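Local coordinates for protein L-ribulose 3-epimerase (Methylomonas sp. DH-1, PDB 7CJ7) that catalyses the manganese-dependent epimerization of ketoses at C3, working fastest on L-ribulose and also interconverting D-allulose and D-fructose, as a homodimer, at residues A[128-139]-A[170-179]; A[70-78]-A[88-96]. One frame throughout, in Å; residues are numbered along the deposited sequence.

Contact 1 (A[128-139]-A[170-179])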
loop_
_atom_site.group_PDB
_atom_site.type_symbol
_atom_site.label_atom_id
_atom_site.label_comp_id
_atom_site.label_asym_id
_atom_site.label_seq_id
_atom_site.Cartn_x
_atom_site.Cartn_y
_atom_site.Cartn_z
ATOM N N ARG A 128 -16.863 -13.494 -1.379
ATOM C CA ARG A 128 -17.333 -12.538 -2.413
ATOM C C ARG A 128 -18.862 -12.601 -2.514
ATOM O O ARG A 128 -19.495 -11.537 -2.550
ATOM C CB ARG A 128 -16.660 -12.798 -3.763
ATOM C CG ARG A 128 -17.001 -11.742 -4.807
ATOM C CD ARG A 128 -16.813 -12.272 -6.211
ATOM N NE ARG A 128 -17.264 -11.365 -7.250
ATOM C CZ ARG A 128 -16.535 -10.368 -7.722
ATOM N NH1 ARG A 128 -17.008 -9.608 -8.689
ATOM N NH2 ARG A 128 -15.335 -10.130 -7.224
ATOM N N ALA A 129 -19.443 -13.801 -2.557
ATOM C CA ALA A 129 -20.912 -14.007 -2.620
ATOM C C ALA A 129 -21.596 -13.331 -1.418
ATOM O O ALA A 129 -22.625 -12.662 -1.603
ATOM C CB ALA A 129 -21.205 -15.483 -2.642
ATOM N N ASN A 130 -21.059 -13.519 -0.216
ATOM C CA ASN A 130 -21.622 -12.921 1.026
ATOM C C ASN A 130 -21.591 -11.390 0.917
ATOM O O ASN A 130 -22.581 -10.742 1.282
ATOM C CB ASN A 130 -20.892 -13.453 2.264
ATOM C CG ASN A 130 -21.182 -14.916 2.512
ATOM O OD1 ASN A 130 -22.080 -15.482 1.891
ATOM N ND2 ASN A 130 -20.420 -15.540 3.400
ATOM N N SER A 131 -20.504 -10.822 0.406
ATOM C CA SER A 131 -20.349 -9.354 0.221
ATOM C C SER A 131 -21.418 -8.834 -0.751
ATOM O O SER A 131 -22.119 -7.865 -0.436
ATOM C CB SER A 131 -18.978 -9.042 -0.279
ATOM O OG SER A 131 -18.751 -7.647 -0.218
ATOM N N VAL A 132 -21.566 -9.484 -1.900
ATOM C CA VAL A 132 -22.589 -9.103 -2.921
ATOM C C VAL A 132 -23.973 -9.090 -2.257
ATOM O O VAL A 132 -24.726 -8.098 -2.431
ATOM C CB VAL A 132 -22.554 -10.055 -4.127
ATOM C CG1 VAL A 132 -23.739 -9.829 -5.053
ATOM C CG2 VAL A 132 -21.256 -9.901 -4.900
ATOM N N ALA A 133 -24.327 -10.160 -1.550
ATOM C CA ALA A 133 -25.666 -10.304 -0.940
ATOM C C ALA A 133 -25.864 -9.183 0.086
ATOM O O ALA A 133 -26.952 -8.583 0.114
ATOM C CB ALA A 133 -25.817 -11.668 -0.314
ATOM N N ALA A 134 -24.842 -8.920 0.904
ATOM C CA ALA A 134 -24.892 -7.870 1.948
ATOM C C ALA A 134 -25.140 -6.518 1.282
ATOM O O ALA A 134 -25.895 -5.698 1.844
ATOM C CB ALA A 134 -23.618 -7.853 2.754
ATOM N N MET A 135 -24.516 -6.266 0.129
ATOM C CA MET A 135 -24.649 -4.941 -0.523
ATOM C C MET A 135 -26.033 -4.836 -1.176
ATOM O O MET A 135 -26.568 -3.712 -1.254
ATOM C CB MET A 135 -23.529 -4.684 -1.531
ATOM C CG MET A 135 -22.169 -4.523 -0.863
ATOM S SD MET A 135 -22.094 -3.209 0.392
ATOM C CE MET A 135 -22.590 -4.096 1.869
ATOM N N GLN A 136 -26.622 -5.955 -1.597
ATOM C CA GLN A 136 -28.026 -5.951 -2.061
ATOM C C GLN A 136 -28.944 -5.566 -0.903
ATOM O O GLN A 136 -29.820 -4.717 -1.115
ATOM C CB GLN A 136 -28.408 -7.299 -2.655
ATOM C CG GLN A 136 -27.659 -7.587 -3.942
ATOM C CD GLN A 136 -27.904 -8.985 -4.442
ATOM O OE1 GLN A 136 -28.147 -9.906 -3.666
ATOM N NE2 GLN A 136 -27.826 -9.152 -5.751
ATOM N N ARG A 137 -28.781 -6.191 0.261
ATOM C CA ARG A 137 -29.664 -5.918 1.425
ATOM C C ARG A 137 -29.497 -4.448 1.843
ATOM O O ARG A 137 -30.518 -3.781 2.120
ATOM C CB ARG A 137 -29.373 -6.893 2.572
ATOM C CG ARG A 137 -29.653 -8.350 2.235
ATOM C CD ARG A 137 -29.642 -9.234 3.471
ATOM N NE ARG A 137 -28.349 -9.260 4.144
ATOM C CZ ARG A 137 -27.342 -10.060 3.818
ATOM N NH1 ARG A 137 -27.455 -10.896 2.807
ATOM N NH2 ARG A 137 -26.207 -10.016 4.494
ATOM N N LEU A 138 -28.259 -3.949 1.884
ATOM C CA LEU A 138 -27.982 -2.551 2.292
ATOM C C LEU A 138 -28.574 -1.597 1.250
ATOM O O LEU A 138 -29.230 -0.639 1.645
ATOM C CB LEU A 138 -26.480 -2.326 2.428
ATOM C CG LEU A 138 -26.079 -0.872 2.673
ATOM C CD1 LEU A 138 -26.742 -0.329 3.931
ATOM C CD2 LEU A 138 -24.571 -0.736 2.753
ATOM N N ALA A 139 -28.328 -1.830 -0.037
ATOM C CA ALA A 139 -28.874 -0.969 -1.113
ATOM C C ALA A 139 -30.395 -0.848 -0.946
ATOM O O ALA A 139 -30.935 0.265 -1.087
ATOM C CB ALA A 139 -28.490 -1.508 -2.466
ATOM N N ALA A 170 -17.482 -5.223 -12.026
ATOM C CA ALA A 170 -17.959 -6.619 -12.137
ATOM C C ALA A 170 -18.746 -6.984 -10.875
ATOM O O ALA A 170 -19.810 -7.603 -11.000
ATOM C CB ALA A 170 -16.806 -7.555 -12.353
ATOM N N PHE A 171 -18.260 -6.581 -9.702
ATOM C CA PHE A 171 -18.939 -6.801 -8.398
ATOM C C PHE A 171 -20.310 -6.112 -8.430
ATOM O O PHE A 171 -21.324 -6.729 -8.077
ATOM C CB PHE A 171 -18.033 -6.312 -7.265
ATOM C CG PHE A 171 -18.541 -6.540 -5.865
ATOM C CD1 PHE A 171 -19.506 -5.716 -5.319
ATOM C CD2 PHE A 171 -18.008 -7.545 -5.078
ATOM C CE1 PHE A 171 -19.955 -5.910 -4.025
ATOM C CE2 PHE A 171 -18.437 -7.722 -3.771
ATOM C CZ PHE A 171 -19.400 -6.896 -3.244
ATOM N N LEU A 172 -20.356 -4.860 -8.877
ATOM C CA LEU A 172 -21.614 -4.075 -8.914
ATOM C C LEU A 172 -22.597 -4.714 -9.901
ATOM O O LEU A 172 -23.804 -4.580 -9.692
ATOM C CB LEU A 172 -21.287 -2.634 -9.284
ATOM C CG LEU A 172 -20.736 -1.800 -8.134
ATOM C CD1 LEU A 172 -20.221 -0.470 -8.638
ATOM C CD2 LEU A 172 -21.797 -1.586 -7.085
ATOM N N ASP A 173 -22.101 -5.395 -10.934
ATOM C CA ASP A 173 -22.983 -6.086 -11.912
ATOM C C ASP A 173 -23.731 -7.214 -11.197
ATOM O O ASP A 173 -24.899 -7.446 -11.525
ATOM C CB ASP A 173 -22.204 -6.662 -13.090
ATOM C CG ASP A 173 -21.697 -5.624 -14.068
ATOM O OD1 ASP A 173 -22.276 -4.522 -14.104
ATOM O OD2 ASP A 173 -20.723 -5.939 -14.801
ATOM N N GLU A 174 -23.080 -7.882 -10.244
ATOM C CA GLU A 174 -23.692 -8.986 -9.454
ATOM C C GLU A 174 -24.628 -8.377 -8.401
ATOM O O GLU A 174 -25.689 -8.954 -8.147
ATOM C CB GLU A 174 -22.611 -9.885 -8.842
ATOM C CG GLU A 174 -21.729 -10.573 -9.879
ATOM C CD GLU A 174 -20.493 -11.282 -9.338
ATOM O OE1 GLU A 174 -19.534 -11.498 -10.116
ATOM O OE2 GLU A 174 -20.477 -11.623 -8.139
ATOM N N VAL A 175 -24.269 -7.239 -7.807
ATOM C CA VAL A 175 -25.170 -6.550 -6.845
ATOM C C VAL A 175 -26.447 -6.148 -7.592
ATOM O O VAL A 175 -27.544 -6.429 -7.103
ATOM C CB VAL A 175 -24.475 -5.336 -6.208
ATOM C CG1 VAL A 175 -25.467 -4.504 -5.415
ATOM C CG2 VAL A 175 -23.293 -5.786 -5.359
ATOM N N ASN A 176 -26.285 -5.498 -8.743
ATOM C CA ASN A 176 -27.391 -5.142 -9.659
ATOM C C ASN A 176 -28.460 -4.329 -8.917
ATOM O O ASN A 176 -29.638 -4.734 -8.921
ATOM C CB ASN A 176 -28.015 -6.394 -10.266
ATOM C CG ASN A 176 -28.909 -6.017 -11.418
ATOM O OD1 ASN A 176 -28.645 -5.015 -12.073
ATOM N ND2 ASN A 176 -29.943 -6.800 -11.661
ATOM N N ARG A 177 -28.062 -3.218 -8.305
ATOM C CA ARG A 177 -28.972 -2.272 -7.619
ATOM C C ARG A 177 -28.740 -0.875 -8.174
ATOM O O ARG A 177 -27.599 -0.447 -8.317
ATOM C CB ARG A 177 -28.744 -2.337 -6.108
ATOM C CG ARG A 177 -29.191 -3.650 -5.484
ATOM C CD ARG A 177 -30.671 -3.890 -5.686
ATOM N NE ARG A 177 -31.198 -4.937 -4.832
ATOM C CZ ARG A 177 -31.251 -6.214 -5.169
ATOM N NH1 ARG A 177 -30.770 -6.598 -6.337
ATOM N NH2 ARG A 177 -31.774 -7.104 -4.344
ATOM N N PRO A 178 -29.818 -0.125 -8.492
ATOM C CA PRO A 178 -29.686 1.179 -9.147
ATOM C C PRO A 178 -29.051 2.259 -8.257
ATOM O O PRO A 178 -28.573 3.253 -8.789
ATOM C CB PRO A 178 -31.139 1.560 -9.474
ATOM C CG PRO A 178 -31.962 0.807 -8.449
ATOM C CD PRO A 178 -31.223 -0.501 -8.247
ATOM N N ASN A 179 -29.066 2.059 -6.939
ATOM C CA ASN A 179 -28.527 3.067 -5.987
ATOM C C ASN A 179 -27.205 2.558 -5.418
ATOM O O ASN A 179 -26.770 3.095 -4.400
ATOM C CB ASN A 179 -29.516 3.412 -4.874
ATOM C CG ASN A 179 -29.808 2.241 -3.970
ATOM O OD1 ASN A 179 -30.002 1.131 -4.447
ATOM N ND2 ASN A 179 -29.872 2.487 -2.674
#
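Phe171 pushes its ring as a knob into a hole formed by Arg128, Ser131, Val132 and Met135 of the neighbouring helix. A chi1 of -176° turns the Phe171 ring back from its own N and out toward helix 125-143. Val132 CG2 lies over one ring face, 3.9 Å from the ring centroid, in a CH-pi contact. Ser131 and Met135 CG sit at the ring edge, Ser131 OG 3.2 Å from Phe171 CZ; this hydroxyl is hydrogen-bonded to Tyr113 O. Further along, Val175 CG2 rests on Met135 CB at 4.0 Å and on Val132 CG1.

Polar groups flank this apolar patch. At one end the extended chain of Arg128 brings its guanidinium past Phe171, whose CD2 lies over one face, the two planes steeply inclined. Arg128 NE makes a salt bridge to Glu174 OE2 (3.3 Å), straight but long and weak. Gln136 NE2 donates to Val175 O (3.1 Å), in the last turn of helix 165-175; Val175 O lies close to the Gln136 amide plane, though NE2 stands tilted from the carbonyl plane of Val175. The Gln136 amide also stacks on the Arg177 guanidinium, planes 20° apart, while Arg177 NE pairs with Asp140. A leucine in place of Gln136 would probably leave Val175 O without this donor and Arg177 without its flat amide neighbour. Asn176, with positive phi, is the first residue to leave the helix; beyond it Asn179 ND2 donates to Ala139 O (2.9 Å) and also to Ile147 O.

The two helix segments cross at -58° with their axes 9.2 Å apart, as adjacent outer helices of the TIM barrel. Strand 148-152 lies beneath them, its Leu151 touching both Met135 and Phe171, and helix 83-102 covers the other flank of helix 125-143 through Leu93.

Contact 2 (A[70-78]-A[88-96]). With SOL (L-sorbose), chain C.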
loop_
_atom_site.group_PDB
_atom_site.type_symbol
_atom_site.label_atom_id
_atom_site.label_comp_id
_atom_site.label_asym_id
_atom_site.label_seq_id
_atom_site.Cartn_x
_atom_site.Cartn_y
_atom_site.Cartn_z
ATOM N N LEU A 70 -17.519 4.725 6.039
ATOM C CA LEU A 70 -17.015 3.869 7.130
ATOM C C LEU A 70 -16.262 2.691 6.531
ATOM O O LEU A 70 -16.306 2.506 5.320
ATOM C CB LEU A 70 -18.187 3.418 7.999
ATOM C CG LEU A 70 -19.235 2.572 7.285
ATOM C CD1 LEU A 70 -18.819 1.108 7.237
ATOM C CD2 LEU A 70 -20.593 2.726 7.942
ATOM N N GLY A 71 -15.526 2.001 7.385
ATOM C CA GLY A 71 -15.021 0.650 7.140
ATOM C C GLY A 71 -15.580 -0.283 8.183
ATOM O O GLY A 71 -15.752 0.150 9.328
ATOM N N LEU A 72 -15.891 -1.518 7.812
ATOM C CA LEU A 72 -16.279 -2.527 8.821
ATOM C C LEU A 72 -15.008 -3.022 9.525
ATOM O O LEU A 72 -13.912 -2.637 9.121
ATOM C CB LEU A 72 -17.044 -3.649 8.122
ATOM C CG LEU A 72 -18.292 -3.190 7.372
ATOM C CD1 LEU A 72 -18.860 -4.325 6.545
ATOM C CD2 LEU A 72 -19.342 -2.651 8.338
ATOM N N SER A 73 -15.166 -3.829 10.563
ATOM C CA SER A 73 -14.062 -4.470 11.309
ATOM C C SER A 73 -14.275 -5.983 11.281
ATOM O O SER A 73 -15.296 -6.418 10.699
ATOM C CB SER A 73 -14.003 -3.937 12.711
ATOM O OG SER A 73 -15.136 -4.365 13.445
ATOM N N ALA A 74 -13.337 -6.757 11.836
ATOM C CA ALA A 74 -13.440 -8.232 11.913
ATOM C C ALA A 74 -14.801 -8.611 12.511
ATOM O O ALA A 74 -15.432 -9.542 12.011
ATOM C CB ALA A 74 -12.291 -8.808 12.712
ATOM N N ALA A 75 -15.271 -7.879 13.521
ATOM C CA ALA A 75 -16.501 -8.229 14.274
ATOM C C ALA A 75 -17.756 -8.017 13.407
ATOM O O ALA A 75 -18.805 -8.598 13.740
ATOM C CB ALA A 75 -16.551 -7.420 15.547
ATOM N N THR A 76 -17.659 -7.230 12.331
ATOM C CA THR A 76 -18.812 -6.781 11.508
ATOM C C THR A 76 -18.581 -7.063 10.015
ATOM O O THR A 76 -19.283 -6.464 9.189
ATOM C CB THR A 76 -19.089 -5.291 11.739
ATOM O OG1 THR A 76 -17.882 -4.556 11.546
ATOM C CG2 THR A 76 -19.628 -4.995 13.119
ATOM N N ASP A 77 -17.663 -7.969 9.682
ATOM C CA ASP A 77 -17.240 -8.248 8.285
ATOM C C ASP A 77 -18.334 -9.013 7.531
ATOM O O ASP A 77 -18.484 -10.212 7.786
ATOM C CB ASP A 77 -15.936 -9.040 8.287
ATOM C CG ASP A 77 -15.325 -9.239 6.911
ATOM O OD1 ASP A 77 -16.006 -8.919 5.909
ATOM O OD2 ASP A 77 -14.160 -9.709 6.855
ATOM N N VAL A 78 -19.033 -8.361 6.602
ATOM C CA VAL A 78 -20.186 -8.956 5.859
ATOM C C VAL A 78 -19.718 -9.989 4.825
ATOM O O VAL A 78 -20.611 -10.634 4.239
ATOM C CB VAL A 78 -21.063 -7.882 5.196
ATOM C CG1 VAL A 78 -21.818 -7.077 6.243
ATOM C CG2 VAL A 78 -20.276 -6.984 4.242
ATOM N N LYS A 88 -24.115 -8.824 12.401
ATOM C CA LYS A 88 -23.569 -7.629 13.106
ATOM C C LYS A 88 -23.204 -6.551 12.078
ATOM O O LYS A 88 -23.471 -5.364 12.335
ATOM C CB LYS A 88 -22.352 -7.982 13.964
ATOM C CG LYS A 88 -22.661 -8.702 15.265
ATOM C CD LYS A 88 -23.446 -7.855 16.235
ATOM C CE LYS A 88 -23.352 -8.358 17.658
ATOM N NZ LYS A 88 -24.379 -7.720 18.512
ATOM N N GLY A 89 -22.637 -6.942 10.938
ATOM C CA GLY A 89 -22.297 -6.001 9.858
ATOM C C GLY A 89 -23.546 -5.369 9.276
ATOM O O GLY A 89 -23.569 -4.132 9.103
ATOM N N ASP A 90 -24.564 -6.181 8.988
ATOM C CA ASP A 90 -25.862 -5.694 8.448
ATOM C C ASP A 90 -26.412 -4.641 9.419
ATOM O O ASP A 90 -26.882 -3.584 8.951
ATOM C CB ASP A 90 -26.880 -6.827 8.261
ATOM C CG ASP A 90 -26.634 -7.760 7.081
ATOM O OD1 ASP A 90 -25.708 -7.489 6.279
ATOM O OD2 ASP A 90 -27.369 -8.778 6.982
ATOM N N GLU A 91 -26.340 -4.924 10.724
ATOM C CA GLU A 91 -26.883 -4.058 11.805
ATOM C C GLU A 91 -26.098 -2.741 11.842
ATOM O O GLU A 91 -26.736 -1.678 11.877
ATOM C CB GLU A 91 -26.847 -4.810 13.131
ATOM C CG GLU A 91 -27.264 -3.977 14.324
ATOM C CD GLU A 91 -27.032 -4.690 15.650
ATOM O OE1 GLU A 91 -25.851 -4.922 16.024
ATOM O OE2 GLU A 91 -28.030 -5.036 16.296
ATOM N N LEU A 92 -24.768 -2.793 11.788
ATOM C CA LEU A 92 -23.931 -1.563 11.745
ATOM C C LEU A 92 -24.307 -0.741 10.502
ATOM O O LEU A 92 -24.458 0.483 10.610
ATOM C CB LEU A 92 -22.446 -1.931 11.759
ATOM C CG LEU A 92 -21.497 -0.761 12.029
ATOM C CD1 LEU A 92 -20.190 -1.246 12.636
ATOM C CD2 LEU A 92 -21.233 0.027 10.763
ATOM N N LEU A 93 -24.446 -1.373 9.340
ATOM C CA LEU A 93 -24.710 -0.618 8.085
ATOM C C LEU A 93 -26.109 0.022 8.135
ATOM O O LEU A 93 -26.275 1.164 7.633
ATOM C CB LEU A 93 -24.543 -1.566 6.899
ATOM C CG LEU A 93 -23.107 -2.011 6.635
ATOM C CD1 LEU A 93 -23.081 -3.225 5.719
ATOM C CD2 LEU A 93 -22.272 -0.866 6.059
ATOM N N ARG A 94 -27.088 -0.661 8.726
ATOM C CA ARG A 94 -28.448 -0.091 8.917
ATOM C C ARG A 94 -28.342 1.149 9.814
ATOM O O ARG A 94 -28.926 2.188 9.471
ATOM C CB ARG A 94 -29.409 -1.151 9.476
ATOM C CG ARG A 94 -29.861 -2.188 8.452
ATOM C CD ARG A 94 -31.107 -2.914 8.929
ATOM N NE ARG A 94 -30.873 -3.560 10.213
ATOM C CZ ARG A 94 -30.399 -4.795 10.363
ATOM N NH1 ARG A 94 -30.153 -5.536 9.299
ATOM N NH2 ARG A 94 -30.193 -5.292 11.572
ATOM N N LYS A 95 -27.594 1.061 10.911
ATOM C CA LYS A 95 -27.448 2.186 11.869
ATOM C C LYS A 95 -26.763 3.365 11.165
ATOM O O LYS A 95 -27.214 4.514 11.368
ATOM C CB LYS A 95 -26.664 1.758 13.110
ATOM C CG LYS A 95 -26.546 2.832 14.182
ATOM C CD LYS A 95 -27.876 3.218 14.800
ATOM C CE LYS A 95 -27.755 4.381 15.758
ATOM N NZ LYS A 95 -29.081 4.808 16.263
ATOM N N ALA A 96 -25.731 3.097 10.360
ATOM C CA ALA A 96 -24.983 4.135 9.613
ATOM C C ALA A 96 -25.940 4.816 8.633
ATOM O O ALA A 96 -25.941 6.055 8.558
ATOM C CB ALA A 96 -23.782 3.548 8.915
HETATM C C1 SOL C . -9.314 4.179 3.488
HETATM O O1 SOL C . -7.995 3.997 3.030
HETATM C C2 SOL C . -10.024 5.254 2.730
HETATM O O2 SOL C . -9.640 5.587 1.622
HETATM C C3 SOL C . -11.199 5.955 3.396
HETATM O O3 SOL C . -12.013 6.595 2.440
HETATM C C4 SOL C . -12.025 4.984 4.234
HETATM O O4 SOL C . -12.561 3.966 3.387
HETATM C C5 SOL C . -13.183 5.650 4.981
HETATM O O5 SOL C . -13.997 4.644 5.581
HETATM C C6 SOL C . -12.734 6.618 6.054
HETATM O O6 SOL C . -13.864 7.236 6.677
#
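Leu70 and Leu72 reach from the end of a barrel strand into the apolar side of helix 83-102, where Leu92, Leu93 and Ala96 receive them. Leu70 divides its two methyls: CD2 presses on Ala96 CB at 3.4 Å, closer than carbons normally pack, and also meets Leu92 CD2, whereas CD1 touches Leu93 CD2 at 4.1 Å. A chi1 of 62° puts both methyls of Leu70 within touch of the helix. Leu72 contributes a single methyl, CD2, which touches CD2 of both Leu92 and Leu93. Leu92 lies alongside the two strand leucines, pointing the other way, while Leu93 lies athwart them. Beyond the strand, Val78 CG1 closes on Leu93 CD1, and Thr76 CG2 packs on Leu92 CD1 at 3.8 Å.

Close packing on the bare backbone of Gly89 joins the loop to the start of the helix segment. Thr76 O lies 3.1 Å from Gly89 CA, and Val78 CG1 leans on the same carbon. A CB on Gly89 would collide with both, so the bare backbone allows the Thr76 and Gly89 CA atoms to approach to 3.9 Å.

Polar bonding shapes the loop from within. Ser73 N donates to Thr76 OG1 at 3.0 Å and 174°, and Thr76 N to Ser73 O, bonds that probably steady the turn from which Thr76 CG2 meets the helix. Asp90 OD1 merely brushes Val78 CG1; the carboxylate is engaged by Arg137.

The strand and helix segments run nearly antiparallel, at 168°, as expected for the first half of a beta-alpha-beta unit, here completed by strand 107-112. At the C-terminal end of the TIM-barrel strand, Leu70 and Gly71 also line the sugar pocket, with the Leu70 carbonyl carbon 3.1 Å from O5 of the bound L-sorbose.

Along the chain the whole of contact 2 precedes contact 1, and their centres lie 15 Å apart on the same TIM barrel. Contact 2 ties helix 83-102 to its own strand, 65-72; contact 1 joins the next two outer helices, 125-143 and 165-175. They meet where helix 125-143 packs beside helix 83-102: Arg137 NH2 forms a salt bridge with Asp90 OD2 (3.0 Å), Ala134 CB lies against Val78 CB, and Leu138 CD1 against Leu93 CB. Three consecutive helices are thus linked around the barrel wall. Contact 2 reaches the sugar pocket through Leu70 and Gly71, whereas contact 1 lies farther out, the side chain of Met135 being about 12 Å from the bound L-sorbose.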